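Local coordinates for protein DNA gyrase, B subunit, truncated (Myxococcus xanthus, PDB 3CWV) that probably couples ATP binding and hydrolysis to breaking, passing and rejoining double-stranded DNA, as the B subunit of a type II topoisomerase, at residues Asn14-Pro19 against Ala161-Val166; Gly30-Val35 against Ala172-Arg177; Tyr36-Val41 against Val155-Asp160; Ala85-Arg90 against Leu102-Ala107. All blocks are in the same frame, centred on the assembly; numbering follows the deposited sequence.

Contact 1 (Asn14-Pro19 against Ala161-Val166); sequences NVRKRP and ATIFEV
Pro19 and Ile163 mark where the two backbones run nearest, with Pro19 CA 7.8 Å from Ile163 CA. Segment 14-19 takes in the last turn of helix 11-17 and the two residues beyond it, Arg18 being the first to leave helical angles, while 161-166 is irregular chain between strand 151-159 and helix 171-184. The spacing keeps the main chains apart, and the 166 Å² buried in total comes largely from three side chains. Ile163 has two roles. Its branch methyl packs on the proline ring, CG2 lying 3.7 Å from Pro19 CG, whereas its longer arm runs out fully extended (chi2 -179°) to carry CD1 over one face of the Arg16 guanidinium, 3.7 Å above that plane and shifted toward its rim. CD1 is then 3.9 Å from Arg16 NH1, and the two side chains cross at roughly a right angle. A bend in the arginine chain (chi3 63°) helps bring the flat group across to the methyl. Thr162 stays peripheral: its OG1 is 4.4 Å from Arg16 NH2, too long for a bond, and is instead hydrogen-bonded to Asp160 OD1. The other carboxylate oxygen, Asp160 OD2, forms a salt bridge with Arg16 NH2, and Arg16 NH1 donates to Ala107 O at the end of helix 102-107. Arg16 is thus gripped by polar partners through its nitrogens while a methyl lies over a face. Such partial cover from solvent would probably strengthen its pairing with Asp160, outside both segments, and the negative end of helix 102-107 is likely to favour the positive charge further.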
loop_
_atom_site.group_PDB
_atom_site.type_symbol
_atom_site.label_atom_id
_atom_site.label_comp_id
_atom_site.label_asym_id
_atom_site.label_seq_id
_atom_site.Cartn_x
_atom_site.Cartn_y
_atom_site.Cartn_z
ATOM N N ASN A 14 12.204 -0.328 24.074
ATOM C CA ASN A 14 11.267 -1.455 24.027
ATOM C C ASN A 14 11.304 -2.180 22.701
ATOM O O ASN A 14 11.299 -3.412 22.655
ATOM C CB ASN A 14 9.829 -0.994 24.251
ATOM C CG ASN A 14 9.546 -0.654 25.708
ATOM O OD1 ASN A 14 10.423 -0.761 26.573
ATOM N ND2 ASN A 14 8.316 -0.237 25.980
ATOM N N VAL A 15 11.330 -1.422 21.611
ATOM C CA VAL A 15 11.433 -2.032 20.280
ATOM C C VAL A 15 12.780 -2.725 20.094
ATOM O O VAL A 15 12.839 -3.841 19.566
ATOM C CB VAL A 15 11.212 -0.978 19.155
ATOM C CG1 VAL A 15 11.439 -1.591 17.784
ATOM C CG2 VAL A 15 9.777 -0.419 19.234
ATOM N N ARG A 16 13.862 -2.052 20.498
ATOM C CA ARG A 16 15.209 -2.631 20.322
ATOM C C ARG A 16 15.410 -3.884 21.186
ATOM O O ARG A 16 16.248 -4.722 20.857
ATOM C CB ARG A 16 16.297 -1.625 20.664
ATOM C CG ARG A 16 16.362 -0.459 19.640
ATOM C CD ARG A 16 17.581 0.450 19.896
ATOM N NE ARG A 16 18.878 -0.229 19.744
ATOM C CZ ARG A 16 19.605 -0.323 18.639
ATOM N NH1 ARG A 16 19.171 0.135 17.452
ATOM N NH2 ARG A 16 20.775 -0.964 18.706
ATOM N N LYS A 17 14.669 -3.979 22.280
ATOM C CA LYS A 17 14.809 -5.130 23.195
ATOM C C LYS A 17 14.210 -6.410 22.624
ATOM O O LYS A 17 14.757 -7.496 22.819
ATOM C CB LYS A 17 14.201 -4.820 24.551
ATOM C CG LYS A 17 14.767 -5.761 25.673
ATOM C CD LYS A 17 13.806 -5.888 26.806
ATOM C CE LYS A 17 14.335 -6.932 27.847
ATOM N NZ LYS A 17 13.516 -6.726 29.072
ATOM N N ARG A 18 13.099 -6.289 21.897
ATOM C CA ARG A 18 12.460 -7.449 21.259
ATOM C C ARG A 18 12.048 -7.130 19.810
ATOM O O ARG A 18 10.869 -7.066 19.506
ATOM C CB ARG A 18 11.241 -7.906 22.087
ATOM C CG ARG A 18 11.543 -8.025 23.574
ATOM C CD ARG A 18 10.509 -8.867 24.301
ATOM N NE ARG A 18 10.811 -10.293 24.163
ATOM C CZ ARG A 18 10.136 -11.258 24.770
ATOM N NH1 ARG A 18 9.110 -10.956 25.561
ATOM N NH2 ARG A 18 10.492 -12.519 24.584
ATOM N N PRO A 19 13.045 -6.941 18.912
ATOM C CA PRO A 19 12.809 -6.472 17.547
ATOM C C PRO A 19 11.829 -7.316 16.767
ATOM O O PRO A 19 10.983 -6.754 16.106
ATOM C CB PRO A 19 14.187 -6.543 16.883
ATOM C CG PRO A 19 15.174 -6.638 17.972
ATOM C CD PRO A 19 14.471 -7.196 19.177
ATOM N N ALA A 161 23.193 -3.516 12.015
ATOM C CA ALA A 161 23.918 -4.775 11.772
ATOM C C ALA A 161 24.109 -5.657 13.013
ATOM O O ALA A 161 24.463 -6.827 12.885
ATOM C CB ALA A 161 25.274 -4.482 11.128
ATOM N N THR A 162 23.910 -5.110 14.202
ATOM C CA THR A 162 23.975 -5.918 15.428
ATOM C C THR A 162 22.637 -6.629 15.707
ATOM O O THR A 162 22.550 -7.475 16.587
ATOM C CB THR A 162 24.396 -5.109 16.700
ATOM O OG1 THR A 162 23.405 -4.116 17.028
ATOM C CG2 THR A 162 25.743 -4.416 16.501
ATOM N N ILE A 163 21.605 -6.274 14.951
ATOM C CA ILE A 163 20.270 -6.810 15.204
ATOM C C ILE A 163 19.891 -7.795 14.113
ATOM O O ILE A 163 19.411 -8.893 14.389
ATOM C CB ILE A 163 19.205 -5.670 15.286
ATOM C CG1 ILE A 163 19.473 -4.764 16.497
ATOM C CG2 ILE A 163 17.755 -6.252 15.298
ATOM C CD1 ILE A 163 18.460 -3.612 16.695
ATOM N N PHE A 164 20.056 -7.389 12.866
ATOM C CA PHE A 164 19.582 -8.198 11.753
ATOM C C PHE A 164 20.595 -9.202 11.255
ATOM O O PHE A 164 21.785 -8.919 11.217
ATOM C CB PHE A 164 19.093 -7.331 10.607
ATOM C CG PHE A 164 17.848 -6.595 10.957
ATOM C CD1 PHE A 164 16.605 -7.237 10.847
ATOM C CD2 PHE A 164 17.920 -5.307 11.496
ATOM C CE1 PHE A 164 15.436 -6.579 11.248
ATOM C CE2 PHE A 164 16.756 -4.642 11.895
ATOM C CZ PHE A 164 15.518 -5.287 11.754
ATOM N N GLU A 165 20.083 -10.365 10.876
ATOM C CA GLU A 165 20.896 -11.525 10.480
ATOM C C GLU A 165 21.352 -11.415 9.042
ATOM O O GLU A 165 22.381 -11.961 8.679
ATOM C CB GLU A 165 20.062 -12.796 10.649
ATOM C CG GLU A 165 20.818 -14.104 10.474
ATOM C CD GLU A 165 19.904 -15.296 10.168
ATOM O OE1 GLU A 165 19.003 -15.195 9.284
ATOM O OE2 GLU A 165 20.110 -16.355 10.805
ATOM N N VAL A 166 20.569 -10.725 8.207
ATOM C CA VAL A 166 20.954 -10.483 6.820
ATOM C C VAL A 166 20.713 -9.001 6.568
ATOM O O VAL A 166 19.832 -8.399 7.193
ATOM C CB VAL A 166 20.135 -11.348 5.816
ATOM C CG1 VAL A 166 20.565 -12.831 5.867
ATOM C CG2 VAL A 166 18.660 -11.241 6.106
#

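Contact 2 (Gly30-Val35 against Ala172-Arg177); sequences GLHHLV and ARLSRR
His32 and Leu174 lie where two helices come nearest, CA to CA 8.0 Å; the short axes of 30-35 and 172-177 run in broadly the same direction, crossing at -36° with a closest approach of 11.3 Å. At that separation the side chains fill the interface. The guanidinium of Arg173 lies flat on one face of the His32 ring, the group centres 4.2 Å apart and the planes 23° from parallel; a bend at chi3 (60°) turns the guanidinium back over the ring, and Arg173 CD lies over the same face. In the plane of the same ring Leu174 CD2 comes up to the edge. That methyl has a second neighbour, meeting Val35 tip to tip with Leu174 CD2 3.9 Å from Val35 CG1. The charged end of Arg173 is held by a salt bridge from NH2 to Glu28 OE1, and Phe169 meets His32 edge-to-face. Placing an alanine at His32 would probably strip the Arg173 guanidinium of its flat support and open a gap beside Leu174. Leu174 also touches Phe192 of strand 189-194, and helices 28-47 and 171-184 belong to the helical layer laid over the eight-stranded sheet, as in the GHKL ATPase fold of the GyrB family.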
loop_
_atom_site.group_PDB
_atom_site.type_symbol
_atom_site.label_atom_id
_atom_site.label_comp_id
_atom_site.label_asym_id
_atom_site.label_seq_id
_atom_site.Cartn_x
_atom_site.Cartn_y
_atom_site.Cartn_z
ATOM N N GLY A 30 11.899 -9.463 8.257
ATOM C CA GLY A 30 11.865 -8.280 9.112
ATOM C C GLY A 30 12.672 -7.147 8.535
ATOM O O GLY A 30 12.282 -5.969 8.639
ATOM N N LEU A 31 13.811 -7.497 7.933
ATOM C CA LEU A 31 14.651 -6.511 7.252
ATOM C C LEU A 31 13.856 -5.767 6.201
ATOM O O LEU A 31 13.920 -4.550 6.138
ATOM C CB LEU A 31 15.837 -7.187 6.542
ATOM C CG LEU A 31 16.748 -6.225 5.782
ATOM C CD1 LEU A 31 17.578 -5.363 6.755
ATOM C CD2 LEU A 31 17.658 -6.980 4.768
ATOM N N HIS A 32 13.128 -6.508 5.356
ATOM C CA HIS A 32 12.334 -5.863 4.305
ATOM C C HIS A 32 11.153 -5.079 4.883
ATOM O O HIS A 32 10.771 -4.031 4.359
ATOM C CB HIS A 32 11.876 -6.884 3.275
ATOM C CG HIS A 32 13.012 -7.382 2.440
ATOM N ND1 HIS A 32 13.375 -6.793 1.246
ATOM C CD2 HIS A 32 13.948 -8.321 2.697
ATOM C CE1 HIS A 32 14.457 -7.395 0.774
ATOM N NE2 HIS A 32 14.822 -8.331 1.635
ATOM N N HIS A 33 10.599 -5.579 5.975
ATOM C CA HIS A 33 9.529 -4.835 6.673
ATOM C C HIS A 33 9.889 -3.438 7.124
ATOM O O HIS A 33 9.054 -2.549 7.111
ATOM C CB HIS A 33 8.933 -5.666 7.785
ATOM C CG HIS A 33 7.876 -6.589 7.274
ATOM N ND1 HIS A 33 8.138 -7.540 6.309
ATOM C CD2 HIS A 33 6.542 -6.628 7.489
ATOM C CE1 HIS A 33 7.016 -8.164 5.995
ATOM N NE2 HIS A 33 6.035 -7.639 6.709
ATOM N N LEU A 34 11.152 -3.214 7.448
ATOM C CA LEU A 34 11.574 -1.863 7.787
ATOM C C LEU A 34 11.295 -0.906 6.645
ATOM O O LEU A 34 10.892 0.250 6.864
ATOM C CB LEU A 34 13.069 -1.842 8.143
ATOM C CG LEU A 34 13.547 -2.769 9.265
ATOM C CD1 LEU A 34 15.036 -2.451 9.470
ATOM C CD2 LEU A 34 12.777 -2.568 10.580
ATOM N N VAL A 35 11.529 -1.363 5.427
ATOM C CA VAL A 35 11.228 -0.569 4.236
ATOM C C VAL A 35 9.729 -0.462 3.994
ATOM O O VAL A 35 9.226 0.628 3.660
ATOM C CB VAL A 35 11.864 -1.185 2.962
ATOM C CG1 VAL A 35 11.594 -0.274 1.772
ATOM C CG2 VAL A 35 13.370 -1.321 3.166
ATOM N N ALA A 172 14.372 -6.353 -6.484
ATOM C CA ALA A 172 13.189 -6.745 -7.251
ATOM C C ALA A 172 11.910 -6.702 -6.432
ATOM O O ALA A 172 10.863 -6.236 -6.921
ATOM C CB ALA A 172 13.376 -8.155 -7.865
ATOM N N ARG A 173 11.943 -7.219 -5.203
ATOM C CA ARG A 173 10.715 -7.181 -4.399
ATOM C C ARG A 173 10.356 -5.765 -3.906
ATOM O O ARG A 173 9.184 -5.427 -3.810
ATOM C CB ARG A 173 10.739 -8.210 -3.256
ATOM C CG ARG A 173 11.124 -7.702 -1.921
ATOM C CD ARG A 173 10.936 -8.788 -0.882
ATOM N NE ARG A 173 11.768 -9.945 -1.196
ATOM C CZ ARG A 173 12.186 -10.837 -0.302
ATOM N NH1 ARG A 173 11.825 -10.730 0.972
ATOM N NH2 ARG A 173 12.970 -11.836 -0.687
ATOM N N LEU A 174 11.362 -4.948 -3.615
ATOM C CA LEU A 174 11.141 -3.531 -3.304
ATOM C C LEU A 174 10.531 -2.766 -4.491
ATOM O O LEU A 174 9.561 -2.016 -4.298
ATOM C CB LEU A 174 12.423 -2.856 -2.781
ATOM C CG LEU A 174 13.011 -3.390 -1.458
ATOM C CD1 LEU A 174 14.161 -2.496 -1.066
ATOM C CD2 LEU A 174 11.950 -3.491 -0.317
ATOM N N SER A 175 11.055 -2.964 -5.710
ATOM C CA SER A 175 10.445 -2.365 -6.922
ATOM C C SER A 175 9.017 -2.816 -7.132
ATOM O O SER A 175 8.158 -2.000 -7.470
ATOM C CB SER A 175 11.228 -2.649 -8.223
ATOM O OG SER A 175 12.613 -2.612 -7.995
ATOM N N ARG A 176 8.745 -4.109 -6.942
ATOM C CA ARG A 176 7.365 -4.597 -7.021
ATOM C C ARG A 176 6.435 -3.917 -6.014
ATOM O O ARG A 176 5.299 -3.631 -6.341
ATOM C CB ARG A 176 7.288 -6.117 -6.853
ATOM C CG ARG A 176 7.628 -6.894 -8.126
ATOM C CD ARG A 176 7.282 -8.365 -7.988
ATOM N NE ARG A 176 8.114 -9.018 -6.978
ATOM C CZ ARG A 176 9.331 -9.504 -7.212
ATOM N NH1 ARG A 176 9.863 -9.409 -8.422
ATOM N NH2 ARG A 176 10.016 -10.080 -6.234
ATOM N N ARG A 177 6.900 -3.671 -4.792
ATOM C CA ARG A 177 6.046 -3.019 -3.795
ATOM C C ARG A 177 5.777 -1.570 -4.205
ATOM O O ARG A 177 4.694 -1.020 -3.959
ATOM C CB ARG A 177 6.675 -3.091 -2.398
ATOM C CG ARG A 177 5.921 -2.355 -1.290
ATOM C CD ARG A 177 4.599 -3.016 -0.880
ATOM N NE ARG A 177 4.787 -4.390 -0.409
ATOM C CZ ARG A 177 4.511 -4.838 0.819
ATOM N NH1 ARG A 177 4.007 -4.037 1.766
ATOM N NH2 ARG A 177 4.731 -6.117 1.092
#

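Contact 3 (Tyr36-Val41 against Val155-Asp160); sequences YFLLDV and VHFVPD
Leu38 points from helix 28-47 toward strand 151-159, and its two methyls divide between two strand residues. CD1 meets the Phe157 ring at its edge, near the ring plane and not over a face, and the two side chains come from opposite directions. The approach is tight, Leu38 CD1 standing 3.3 Å from Phe157 CE2. Leu38 and Val155 cross at a slant, and the other methyl rests on the valine's branch point, with Leu38 CD2 3.9 Å from Val155 CB and 4.0 Å from Val155 CG1. Leu38 has a first torsion of -91°, well off the usual staggered value, which fits a side chain wedged between two neighbours. Val155 and Phe157, two apart on an extended chain, both turn to the helix, while the intervening His156 turns away. Leu102 and Leu66 also touch Leu38, from helix 102-107 and strand 64-70. The strand's backbone is engaged by its sheet neighbours, for instance Val155 with Leu66 and His156 with Gln113. Helix and sheet are therefore joined between these segments by apolar burial and van der Waals contact, with close fit and not polar pairing probably setting how they align.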
loop_
_atom_site.group_PDB
_atom_site.type_symbol
_atom_site.label_atom_id
_atom_site.label_comp_id
_atom_site.label_asym_id
_atom_site.label_seq_id
_atom_site.Cartn_x
_atom_site.Cartn_y
_atom_site.Cartn_z
ATOM N N TYR A 36 9.014 -1.576 4.153
ATOM C CA TYR A 36 7.554 -1.575 3.938
ATOM C C TYR A 36 6.869 -0.607 4.916
ATOM O O TYR A 36 5.878 0.041 4.549
ATOM C CB TYR A 36 6.963 -2.981 4.111
ATOM C CG TYR A 36 7.505 -4.026 3.129
ATOM C CD1 TYR A 36 8.001 -3.666 1.869
ATOM C CD2 TYR A 36 7.486 -5.381 3.466
ATOM C CE1 TYR A 36 8.479 -4.652 0.970
ATOM C CE2 TYR A 36 7.979 -6.360 2.588
ATOM C CZ TYR A 36 8.459 -5.985 1.357
ATOM O OH TYR A 36 8.937 -6.945 0.509
ATOM N N PHE A 37 7.378 -0.516 6.149
ATOM C CA PHE A 37 6.809 0.442 7.124
ATOM C C PHE A 37 6.924 1.886 6.604
ATOM O O PHE A 37 5.992 2.704 6.759
ATOM C CB PHE A 37 7.472 0.346 8.518
ATOM C CG PHE A 37 7.305 -1.007 9.226
ATOM C CD1 PHE A 37 6.215 -1.824 8.976
ATOM C CD2 PHE A 37 8.241 -1.403 10.184
ATOM C CE1 PHE A 37 6.055 -3.064 9.679
ATOM C CE2 PHE A 37 8.099 -2.614 10.873
ATOM C CZ PHE A 37 7.003 -3.445 10.620
ATOM N N LEU A 38 8.082 2.233 6.042
ATOM C CA LEU A 38 8.240 3.565 5.392
ATOM C C LEU A 38 7.270 3.796 4.228
ATOM O O LEU A 38 6.598 4.836 4.153
ATOM C CB LEU A 38 9.686 3.812 4.939
ATOM C CG LEU A 38 10.633 4.500 5.910
ATOM C CD1 LEU A 38 12.027 4.508 5.294
ATOM C CD2 LEU A 38 10.176 5.973 6.218
ATOM N N LEU A 39 7.227 2.872 3.279
ATOM C CA LEU A 39 6.240 2.930 2.192
ATOM C C LEU A 39 4.788 3.069 2.681
ATOM O O LEU A 39 3.989 3.809 2.075
ATOM C CB LEU A 39 6.365 1.683 1.277
ATOM C CG LEU A 39 7.685 1.688 0.482
ATOM C CD1 LEU A 39 7.903 0.325 -0.212
ATOM C CD2 LEU A 39 7.675 2.803 -0.528
ATOM N N ASP A 40 4.446 2.384 3.779
ATOM C CA ASP A 40 3.093 2.499 4.357
ATOM C C ASP A 40 2.801 3.937 4.872
ATOM O O ASP A 40 1.654 4.419 4.805
ATOM C CB ASP A 40 2.882 1.512 5.499
ATOM C CG ASP A 40 2.732 0.034 5.033
ATOM O OD1 ASP A 40 2.573 -0.245 3.825
ATOM O OD2 ASP A 40 2.785 -0.847 5.923
ATOM N N VAL A 41 3.818 4.588 5.438
ATOM C CA VAL A 41 3.707 6.006 5.823
ATOM C C VAL A 41 3.317 6.882 4.618
ATOM O O VAL A 41 2.386 7.706 4.696
ATOM C CB VAL A 41 5.030 6.570 6.425
ATOM C CG1 VAL A 41 4.866 8.073 6.708
ATOM C CG2 VAL A 41 5.385 5.876 7.712
ATOM N N VAL A 155 13.696 10.273 4.855
ATOM C CA VAL A 155 14.140 9.472 5.984
ATOM C C VAL A 155 15.179 8.520 5.391
ATOM O O VAL A 155 14.865 7.782 4.483
ATOM C CB VAL A 155 12.997 8.634 6.580
ATOM C CG1 VAL A 155 13.533 7.689 7.671
ATOM C CG2 VAL A 155 11.944 9.541 7.194
ATOM N N HIS A 156 16.411 8.606 5.857
ATOM C CA HIS A 156 17.492 7.749 5.335
ATOM C C HIS A 156 17.961 6.939 6.529
ATOM O O HIS A 156 18.229 7.517 7.564
ATOM C CB HIS A 156 18.653 8.602 4.833
ATOM C CG HIS A 156 19.886 7.809 4.512
ATOM N ND1 HIS A 156 20.889 7.569 5.431
ATOM C CD2 HIS A 156 20.256 7.172 3.379
ATOM C CE1 HIS A 156 21.842 6.852 4.859
ATOM N NE2 HIS A 156 21.485 6.608 3.609
ATOM N N PHE A 157 18.092 5.615 6.397
ATOM C CA PHE A 157 18.508 4.820 7.553
ATOM C C PHE A 157 19.276 3.575 7.130
ATOM O O PHE A 157 19.242 3.166 5.967
ATOM C CB PHE A 157 17.318 4.432 8.463
ATOM C CG PHE A 157 16.412 3.385 7.873
ATOM C CD1 PHE A 157 16.531 2.056 8.254
ATOM C CD2 PHE A 157 15.454 3.722 6.928
ATOM C CE1 PHE A 157 15.688 1.068 7.691
ATOM C CE2 PHE A 157 14.616 2.752 6.363
ATOM C CZ PHE A 157 14.741 1.425 6.730
ATOM N N VAL A 158 19.982 3.013 8.104
ATOM C CA VAL A 158 20.778 1.809 7.936
ATOM C C VAL A 158 20.315 0.783 8.978
ATOM O O VAL A 158 20.506 0.974 10.176
ATOM C CB VAL A 158 22.289 2.113 8.146
ATOM C CG1 VAL A 158 23.138 0.849 7.897
ATOM C CG2 VAL A 158 22.738 3.261 7.211
ATOM N N PRO A 159 19.699 -0.313 8.517
ATOM C CA PRO A 159 19.279 -1.360 9.450
ATOM C C PRO A 159 20.463 -1.740 10.317
ATOM O O PRO A 159 21.579 -1.879 9.806
ATOM C CB PRO A 159 18.890 -2.516 8.519
ATOM C CG PRO A 159 18.351 -1.784 7.285
ATOM C CD PRO A 159 19.357 -0.651 7.126
ATOM N N ASP A 160 20.211 -1.909 11.611
ATOM C CA ASP A 160 21.272 -2.133 12.584
ATOM C C ASP A 160 21.904 -3.511 12.366
ATOM O O ASP A 160 21.243 -4.559 12.557
ATOM C CB ASP A 160 20.672 -2.033 13.991
ATOM C CG ASP A 160 21.732 -1.872 15.079
ATOM O OD1 ASP A 160 22.765 -2.588 15.033
ATOM O OD2 ASP A 160 21.547 -0.989 15.942
#

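Contact 4 (Ala85-Arg90 against Leu102-Ala107); sequences AGFLGR and LVVSLA
Phe87 presents one face of its ring to Val103 and the opposite face to its own chain neighbour. On the first side Val103 CG1 stands 3.5 Å above the ring plane, displaced toward the rim; measured to the centroid it is 3.7 Å away and 17° off the normal, which qualifies as a CH-pi contact. On the second side Leu88 CG lies 3.6 Å from the plane, over the ring centre, and the ring is thereby sandwiched between two aliphatic groups. Val104 approaches obliquely, with its CG2 3.9 Å from Phe87 CZ. Phe87 swings its ring out from the loop by setting CG opposite the backbone N (chi1 -176°), and it crosses Val103 at about a right angle. The backbone that presents it is a type I' beta turn over Phe87-Arg90: Leu88 and Gly89 both have positive phi, and Arg90 N bonds to Phe87 O at 3.2 Å. The loop links helix 75-82 to helix 102-107, a position consistent with the start of the ATP lid in GHKL ATPases of the gyrase family. Exchange of Phe87 for an alanine would probably leave Val103 CG1 and Leu88 facing a gap and the turn less firmly fixed to the helix. Within helix 102-107 the successive residues Val103 and Val104 both serve the ring, and the bond from Ala107 N to Val103 O, 2.7 Å, belongs to the helix that carries them. Ile11 of helix 11-17 and Met101 also touch Phe87, while Val104 continues the packing to Val15 and Phe37.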
loop_
_atom_site.group_PDB
_atom_site.type_symbol
_atom_site.label_atom_id
_atom_site.label_comp_id
_atom_site.label_asym_id
_atom_site.label_seq_id
_atom_site.Cartn_x
_atom_site.Cartn_y
_atom_site.Cartn_z
ATOM N N ALA A 85 5.768 9.158 19.489
ATOM C CA ALA A 85 4.444 9.784 19.535
ATOM C C ALA A 85 3.468 9.173 18.520
ATOM O O ALA A 85 3.792 9.015 17.335
ATOM C CB ALA A 85 4.564 11.342 19.325
ATOM N N GLY A 86 2.258 8.827 18.974
ATOM C CA GLY A 86 1.226 8.313 18.094
ATOM C C GLY A 86 1.310 6.815 17.807
ATOM O O GLY A 86 0.419 6.239 17.189
ATOM N N PHE A 87 2.402 6.218 18.225
ATOM C CA PHE A 87 2.665 4.793 17.976
ATOM C C PHE A 87 1.588 3.912 18.636
ATOM O O PHE A 87 1.237 4.125 19.805
ATOM C CB PHE A 87 4.058 4.439 18.509
ATOM C CG PHE A 87 4.492 3.012 18.228
ATOM C CD1 PHE A 87 4.436 2.486 16.937
ATOM C CD2 PHE A 87 4.980 2.225 19.248
ATOM C CE1 PHE A 87 4.865 1.159 16.663
ATOM C CE2 PHE A 87 5.385 0.901 18.992
ATOM C CZ PHE A 87 5.326 0.388 17.690
ATOM N N LEU A 88 1.063 2.965 17.859
ATOM C CA LEU A 88 0.007 2.061 18.294
ATOM C C LEU A 88 -1.216 2.825 18.826
ATOM O O LEU A 88 -1.783 2.445 19.855
ATOM C CB LEU A 88 0.549 1.090 19.346
ATOM C CG LEU A 88 1.754 0.231 18.906
ATOM C CD1 LEU A 88 2.191 -0.674 20.051
ATOM C CD2 LEU A 88 1.407 -0.593 17.699
ATOM N N GLY A 89 -1.585 3.924 18.147
ATOM C CA GLY A 89 -2.752 4.734 18.530
ATOM C C GLY A 89 -2.626 5.678 19.718
ATOM O O GLY A 89 -3.585 6.387 20.052
ATOM N N ARG A 90 -1.462 5.723 20.344
ATOM C CA ARG A 90 -1.303 6.510 21.563
ATOM C C ARG A 90 -0.394 7.740 21.420
ATOM O O ARG A 90 0.812 7.607 21.260
ATOM C CB ARG A 90 -0.786 5.625 22.692
ATOM C CG ARG A 90 -1.793 4.586 23.176
ATOM C CD ARG A 90 -1.183 3.690 24.256
ATOM N NE ARG A 90 -0.789 4.439 25.448
ATOM C CZ ARG A 90 0.471 4.664 25.815
ATOM N NH1 ARG A 90 1.476 4.186 25.092
ATOM N NH2 ARG A 90 0.724 5.356 26.918
ATOM N N LEU A 102 6.591 3.823 11.574
ATOM C CA LEU A 102 7.844 4.567 11.420
ATOM C C LEU A 102 8.873 4.421 12.552
ATOM O O LEU A 102 10.080 4.271 12.285
ATOM C CB LEU A 102 7.564 6.083 11.156
ATOM C CG LEU A 102 8.761 7.029 11.097
ATOM C CD1 LEU A 102 9.705 6.670 9.933
ATOM C CD2 LEU A 102 8.256 8.520 11.018
ATOM N N VAL A 103 8.436 4.521 13.809
ATOM C CA VAL A 103 9.371 4.492 14.914
ATOM C C VAL A 103 10.096 3.130 14.987
ATOM O O VAL A 103 11.197 3.066 15.485
ATOM C CB VAL A 103 8.711 4.779 16.274
ATOM C CG1 VAL A 103 7.774 3.644 16.733
ATOM C CG2 VAL A 103 9.809 5.014 17.380
ATOM N N VAL A 104 9.472 2.078 14.467
ATOM C CA VAL A 104 10.161 0.760 14.439
ATOM C C VAL A 104 11.344 0.792 13.478
ATOM O O VAL A 104 12.418 0.329 13.812
ATOM C CB VAL A 104 9.194 -0.358 14.088
ATOM C CG1 VAL A 104 9.919 -1.757 14.072
ATOM C CG2 VAL A 104 8.080 -0.375 15.102
ATOM N N SER A 105 11.145 1.334 12.279
ATOM C CA SER A 105 12.233 1.422 11.309
ATOM C C SER A 105 13.367 2.254 11.867
ATOM O O SER A 105 14.534 1.899 11.725
ATOM C CB SER A 105 11.759 1.976 9.974
ATOM O OG SER A 105 10.762 1.134 9.438
ATOM N N LEU A 106 13.027 3.372 12.493
ATOM C CA LEU A 106 14.044 4.231 13.105
ATOM C C LEU A 106 14.693 3.556 14.309
ATOM O O LEU A 106 15.929 3.553 14.423
ATOM C CB LEU A 106 13.418 5.557 13.582
ATOM C CG LEU A 106 12.787 6.434 12.494
ATOM C CD1 LEU A 106 12.147 7.700 13.143
ATOM C CD2 LEU A 106 13.786 6.791 11.438
ATOM N N ALA A 107 13.881 2.979 15.204
ATOM C CA ALA A 107 14.437 2.307 16.396
ATOM C C ALA A 107 15.450 1.224 16.024
ATOM O O ALA A 107 16.445 1.023 16.731
ATOM C CB ALA A 107 13.297 1.644 17.274
#

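Contacts 2, 3 and 4 are made by largely buried side chains, whereas contact 1 lies at the surface, its centre about 25 Å from that of the chain. Helix 28-47 serves both 2 and 3, using successive parts of its length, and their centres are about 10 Å apart. Contacts 3 and 4 are wholly aliphatic and aromatic; contact 2 adds a stacked arginine, and contact 1 combines hydrocarbon with a charged group. Charge therefore occurs both at the surface and in a buried contact. Helix 102-107, part of contact 4, ties the set together: Ala107 packs on Val15 of segment 14-19, Ser105 OG bonds to Leu34 O of contact 2, and Leu106 touches Val155 of contact 3.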